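Local coordinates for microcin B17-processing protein McbC (Escherichia coli str. K-12 substr. MG1655, PDB 6GRH) that is an FMN-binding oxidoreductase of the nitroreductase family, needed to process the inactive microcin B17 precursor into the active peptide, at residues Ala46-Leu49 and Ala50-Glu53; Met217-Asn220 and Ala221-Val224. All coordinates share one frame; numbering follows the deposited sequence.

Interaction 1: residues Ala46-Leu49 and Ala50-Glu53; sequences AVPL and AHLE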
loop_
_atom_site.group_PDB
_atom_site.type_symbol
_atom_site.label_atom_id
_atom_site.label_comp_id
_atom_site.label_asym_id
_atom_site.label_seq_id
_atom_site.Cartn_x
_atom_site.Cartn_y
_atom_site.Cartn_z
ATOM N N ALA D 46 -18.627 -13.371 0.077
ATOM C CA ALA D 46 -18.228 -13.638 1.443
ATOM C C ALA D 46 -19.434 -13.852 2.349
ATOM O O ALA D 46 -19.282 -14.320 3.474
ATOM C CB ALA D 46 -17.335 -12.532 1.962
ATOM N N VAL D 47 -20.635 -13.541 1.857
ATOM C CA VAL D 47 -21.857 -13.789 2.577
ATOM C C VAL D 47 -22.522 -15.098 2.061
ATOM O O VAL D 47 -22.689 -15.251 0.867
ATOM C CB VAL D 47 -22.823 -12.617 2.365
ATOM C CG1 VAL D 47 -24.097 -12.822 3.166
ATOM C CG2 VAL D 47 -22.136 -11.285 2.732
ATOM N N PRO D 48 -22.938 -15.998 2.951
ATOM C CA PRO D 48 -23.615 -17.213 2.456
ATOM C C PRO D 48 -24.904 -16.879 1.726
ATOM O O PRO D 48 -25.607 -15.942 2.120
ATOM C CB PRO D 48 -23.886 -18.001 3.728
ATOM C CG PRO D 48 -22.846 -17.537 4.691
ATOM C CD PRO D 48 -22.621 -16.091 4.384
ATOM N N LEU D 49 -25.190 -17.622 0.657
ATOM C CA LEU D 49 -26.379 -17.383 -0.196
ATOM C C LEU D 49 -27.678 -17.196 0.586
ATOM O O LEU D 49 -28.474 -16.319 0.253
ATOM C CB LEU D 49 -26.570 -18.534 -1.215
ATOM C CG LEU D 49 -27.665 -18.397 -2.302
ATOM C CD1 LEU D 49 -27.248 -17.391 -3.375
ATOM C CD2 LEU D 49 -27.992 -19.750 -2.937
ATOM N N ALA D 50 -27.862 -18.006 1.626
ATOM C CA ALA D 50 -29.081 -18.004 2.454
ATOM C C ALA D 50 -29.296 -16.731 3.267
ATOM O O ALA D 50 -30.402 -16.483 3.729
ATOM C CB ALA D 50 -29.063 -19.190 3.397
ATOM N N HIS D 51 -28.241 -15.957 3.488
ATOM C CA HIS D 51 -28.344 -14.705 4.232
ATOM C C HIS D 51 -28.300 -13.457 3.356
ATOM O O HIS D 51 -28.423 -12.343 3.877
ATOM C CB HIS D 51 -27.226 -14.648 5.271
ATOM C CG HIS D 51 -27.392 -15.647 6.368
ATOM N ND1 HIS D 51 -26.523 -16.698 6.555
ATOM C CD2 HIS D 51 -28.342 -15.769 7.322
ATOM C CE1 HIS D 51 -26.915 -17.411 7.591
ATOM N NE2 HIS D 51 -28.020 -16.870 8.072
ATOM N N LEU D 52 -28.144 -13.617 2.045
ATOM C CA LEU D 52 -28.001 -12.461 1.159
ATOM C C LEU D 52 -29.273 -11.635 1.043
ATOM O O LEU D 52 -29.190 -10.425 0.857
ATOM C CB LEU D 52 -27.527 -12.880 -0.238
ATOM C CG LEU D 52 -26.037 -13.105 -0.411
ATOM C CD1 LEU D 52 -25.767 -13.688 -1.794
ATOM C CD2 LEU D 52 -25.255 -11.801 -0.249
ATOM N N GLU D 53 -30.439 -12.274 1.192
ATOM C CA GLU D 53 -31.721 -11.576 1.053
ATOM C C GLU D 53 -31.825 -10.356 1.975
ATOM O O GLU D 53 -32.320 -9.295 1.557
ATOM C CB GLU D 53 -32.911 -12.524 1.300
ATOM C CG GLU D 53 -34.255 -12.015 0.748
ATOM C CD GLU D 53 -34.991 -11.002 1.635
ATOM O OE1 GLU D 53 -34.655 -10.875 2.836
ATOM O OE2 GLU D 53 -35.929 -10.321 1.137
#
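Pro48 O accepts a hydrogen bond from His51 N at 3.0 Å, the shorter of two bonds that fold this stretch onto itself. The N-H points at the oxygen with an angle of 154°, but its nitrogen stands well above the carbonyl plane. One residue on, Leu52 N repeats the step to Leu49 O at 3.3 Å, again from above the plane.

The turns also bring side chains together. With CG1 of Val47 anti to the backbone N (chi1 -177°), that methyl lies 3.7 Å from Leu52 CD2, and CB of Val47 is equally near the same methyl. CG1 of Val47 also has His51 CB beside it, at 4.2 Å. The other methyl of Leu52 turns to Leu49, CD1 to CD1 at 4.3 Å, so the two methyls of Leu52 divide between Val47 and Leu49, the second approach being loose. Around the histidine, Pro48 CB comes to the ring edge near its plane, 4.1 Å from His51 ND1. That nitrogen is buried by the contact and has no polar partner in the model.

Phe55 of the same chain and Phe200 of the second subunit pack on Val47, and Lys201 of that subunit lies against Leu52. Two overlapping type I beta turns, each closed by a bond between residues three apart, thus make a compact bend at a subunit boundary.

Interaction 2: residues Met217-Asn220 and Ala221-Val224; sequences MYQN and AVLV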
loop_
_atom_site.group_PDB
_atom_site.type_symbol
_atom_site.label_atom_id
_atom_site.label_comp_id
_atom_site.label_asym_id
_atom_site.label_seq_id
_atom_site.Cartn_x
_atom_site.Cartn_y
_atom_site.Cartn_z
ATOM N N MET D 217 -21.128 5.826 -18.279
ATOM C CA MET D 217 -21.155 5.269 -19.628
ATOM C C MET D 217 -22.056 4.052 -19.710
ATOM O O MET D 217 -22.935 4.003 -20.570
ATOM C CB MET D 217 -19.762 4.958 -20.141
ATOM C CG MET D 217 -18.930 6.212 -20.273
ATOM S SD MET D 217 -17.192 5.849 -20.491
ATOM C CE MET D 217 -17.225 5.104 -22.116
ATOM N N TYR D 218 -21.879 3.069 -18.830
ATOM C CA TYR D 218 -22.743 1.897 -18.932
ATOM C C TYR D 218 -24.210 2.236 -18.628
ATOM O O TYR D 218 -25.114 1.561 -19.127
ATOM C CB TYR D 218 -22.230 0.686 -18.150
ATOM C CG TYR D 218 -22.287 0.700 -16.633
ATOM C CD1 TYR D 218 -23.481 0.832 -15.942
ATOM C CD2 TYR D 218 -21.127 0.470 -15.888
ATOM C CE1 TYR D 218 -23.503 0.802 -14.547
ATOM C CE2 TYR D 218 -21.139 0.424 -14.496
ATOM C CZ TYR D 218 -22.326 0.579 -13.830
ATOM O OH TYR D 218 -22.335 0.558 -12.453
ATOM N N GLN D 219 -24.440 3.283 -17.836
ATOM C CA GLN D 219 -25.798 3.696 -17.514
ATOM C C GLN D 219 -26.515 4.245 -18.747
ATOM O O GLN D 219 -27.667 3.918 -18.977
ATOM C CB GLN D 219 -25.812 4.726 -16.380
ATOM C CG GLN D 219 -27.205 5.122 -15.886
ATOM C CD GLN D 219 -28.062 3.966 -15.361
ATOM O OE1 GLN D 219 -27.556 2.878 -15.033
ATOM N NE2 GLN D 219 -29.391 4.203 -15.285
ATOM N N ASN D 220 -25.831 5.061 -19.539
ATOM C CA ASN D 220 -26.354 5.484 -20.847
ATOM C C ASN D 220 -26.706 4.286 -21.728
ATOM O O ASN D 220 -27.730 4.297 -22.436
ATOM C CB ASN D 220 -25.351 6.367 -21.600
ATOM C CG ASN D 220 -25.501 7.829 -21.279
ATOM O OD1 ASN D 220 -26.218 8.193 -20.354
ATOM N ND2 ASN D 220 -24.800 8.684 -22.044
ATOM N N ALA D 221 -25.843 3.283 -21.699
ATOM C CA ALA D 221 -26.066 2.055 -22.445
ATOM C C ALA D 221 -27.283 1.264 -21.936
ATOM O O ALA D 221 -28.045 0.763 -22.741
ATOM C CB ALA D 221 -24.818 1.199 -22.470
ATOM N N VAL D 222 -27.473 1.188 -20.622
ATOM C CA VAL D 222 -28.701 0.615 -20.009
ATOM C C VAL D 222 -29.949 1.309 -20.535
ATOM O O VAL D 222 -30.912 0.654 -20.972
ATOM C CB VAL D 222 -28.686 0.705 -18.460
ATOM C CG1 VAL D 222 -30.040 0.344 -17.855
ATOM C CG2 VAL D 222 -27.600 -0.198 -17.871
ATOM N N LEU D 223 -29.925 2.635 -20.491
ATOM C CA LEU D 223 -31.069 3.442 -20.887
ATOM C C LEU D 223 -31.331 3.342 -22.398
ATOM O O LEU D 223 -32.459 3.161 -22.803
ATOM C CB LEU D 223 -30.897 4.890 -20.434
ATOM C CG LEU D 223 -30.794 5.112 -18.920
ATOM C CD1 LEU D 223 -30.434 6.569 -18.636
ATOM C CD2 LEU D 223 -32.062 4.686 -18.192
ATOM N N VAL D 224 -30.283 3.399 -23.212
ATOM C CA VAL D 224 -30.438 3.285 -24.661
ATOM C C VAL D 224 -30.929 1.868 -25.025
ATOM O O VAL D 224 -31.860 1.718 -25.828
ATOM C CB VAL D 224 -29.130 3.676 -25.395
ATOM C CG1 VAL D 224 -29.199 3.365 -26.884
ATOM C CG2 VAL D 224 -28.824 5.170 -25.183
#
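A stretched first torsion and a bent second one bring the amide of Gln219 back over the next turn: CG is anti to the backbone N (chi1 -175°), and chi2 of 59° folds the chain toward Val222 and Leu223. Gln219 NE2 consequently lies 4.0 Å from Leu223 CD2, while Gln219 OE1 sits 4.2 Å from Val222 CG2, the glutamine crossing each aliphatic side chain at a slant.

Underneath runs the regular ladder of helix 204-227, which packs on strands 187-194 and 254-263 and touches FMN through Tyr218. Four successive N-H groups, from Ala221 to Val224, bond to carbonyls four residues earlier, with Val222 N to Tyr218 O and Val224 N to Asn220 O both at 2.8 Å. Branched side chains crowd these same oxygens. CG2 of Val222, which is anti to its carbonyl carbon, reaches Tyr218 O at 3.3 Å; CG2 of Val224 comes to Asn220 O at 3.1 Å, a tight approach.

The amide ends have partners beyond the helix. Gln219 NE2 bonds to Pro119 O and Asn220 OD1 of the second subunit; Asn220 OD1 receives the reciprocal bond from Gln219 NE2 of that subunit, and Asn220 ND2 donates to Ala107 O within the same chain. The reciprocal Gln219-Asn220 bonds thus satisfy NE2 and OD1 in a buried setting, whereas Gln219 OE1, also buried, finds no polar partner in the model.

Overall arrangement
The two local contacts illustrate how short-range contacts can lie at a subunit interface at very different depths in the chain. Interaction 1 lies in the loop between strands 42-43 and 70-71, its centre about 26 Å from that of the chain, whereas interaction 2, on helix 204-227, is centred about 10 Å from it. Their centres are about 29 Å apart and their nearest atoms about 18 Å, yet both meet the second subunit. Of the two, interaction 2 touches flavin, through Tyr218; the Leu52 side chain stays about 10 Å from an FMN. Gln219 also packs on Pro121, an FMN-pocket residue, of the second subunit, consistent with the nitroreductase family, whose FMN sites commonly lie at the dimer interface.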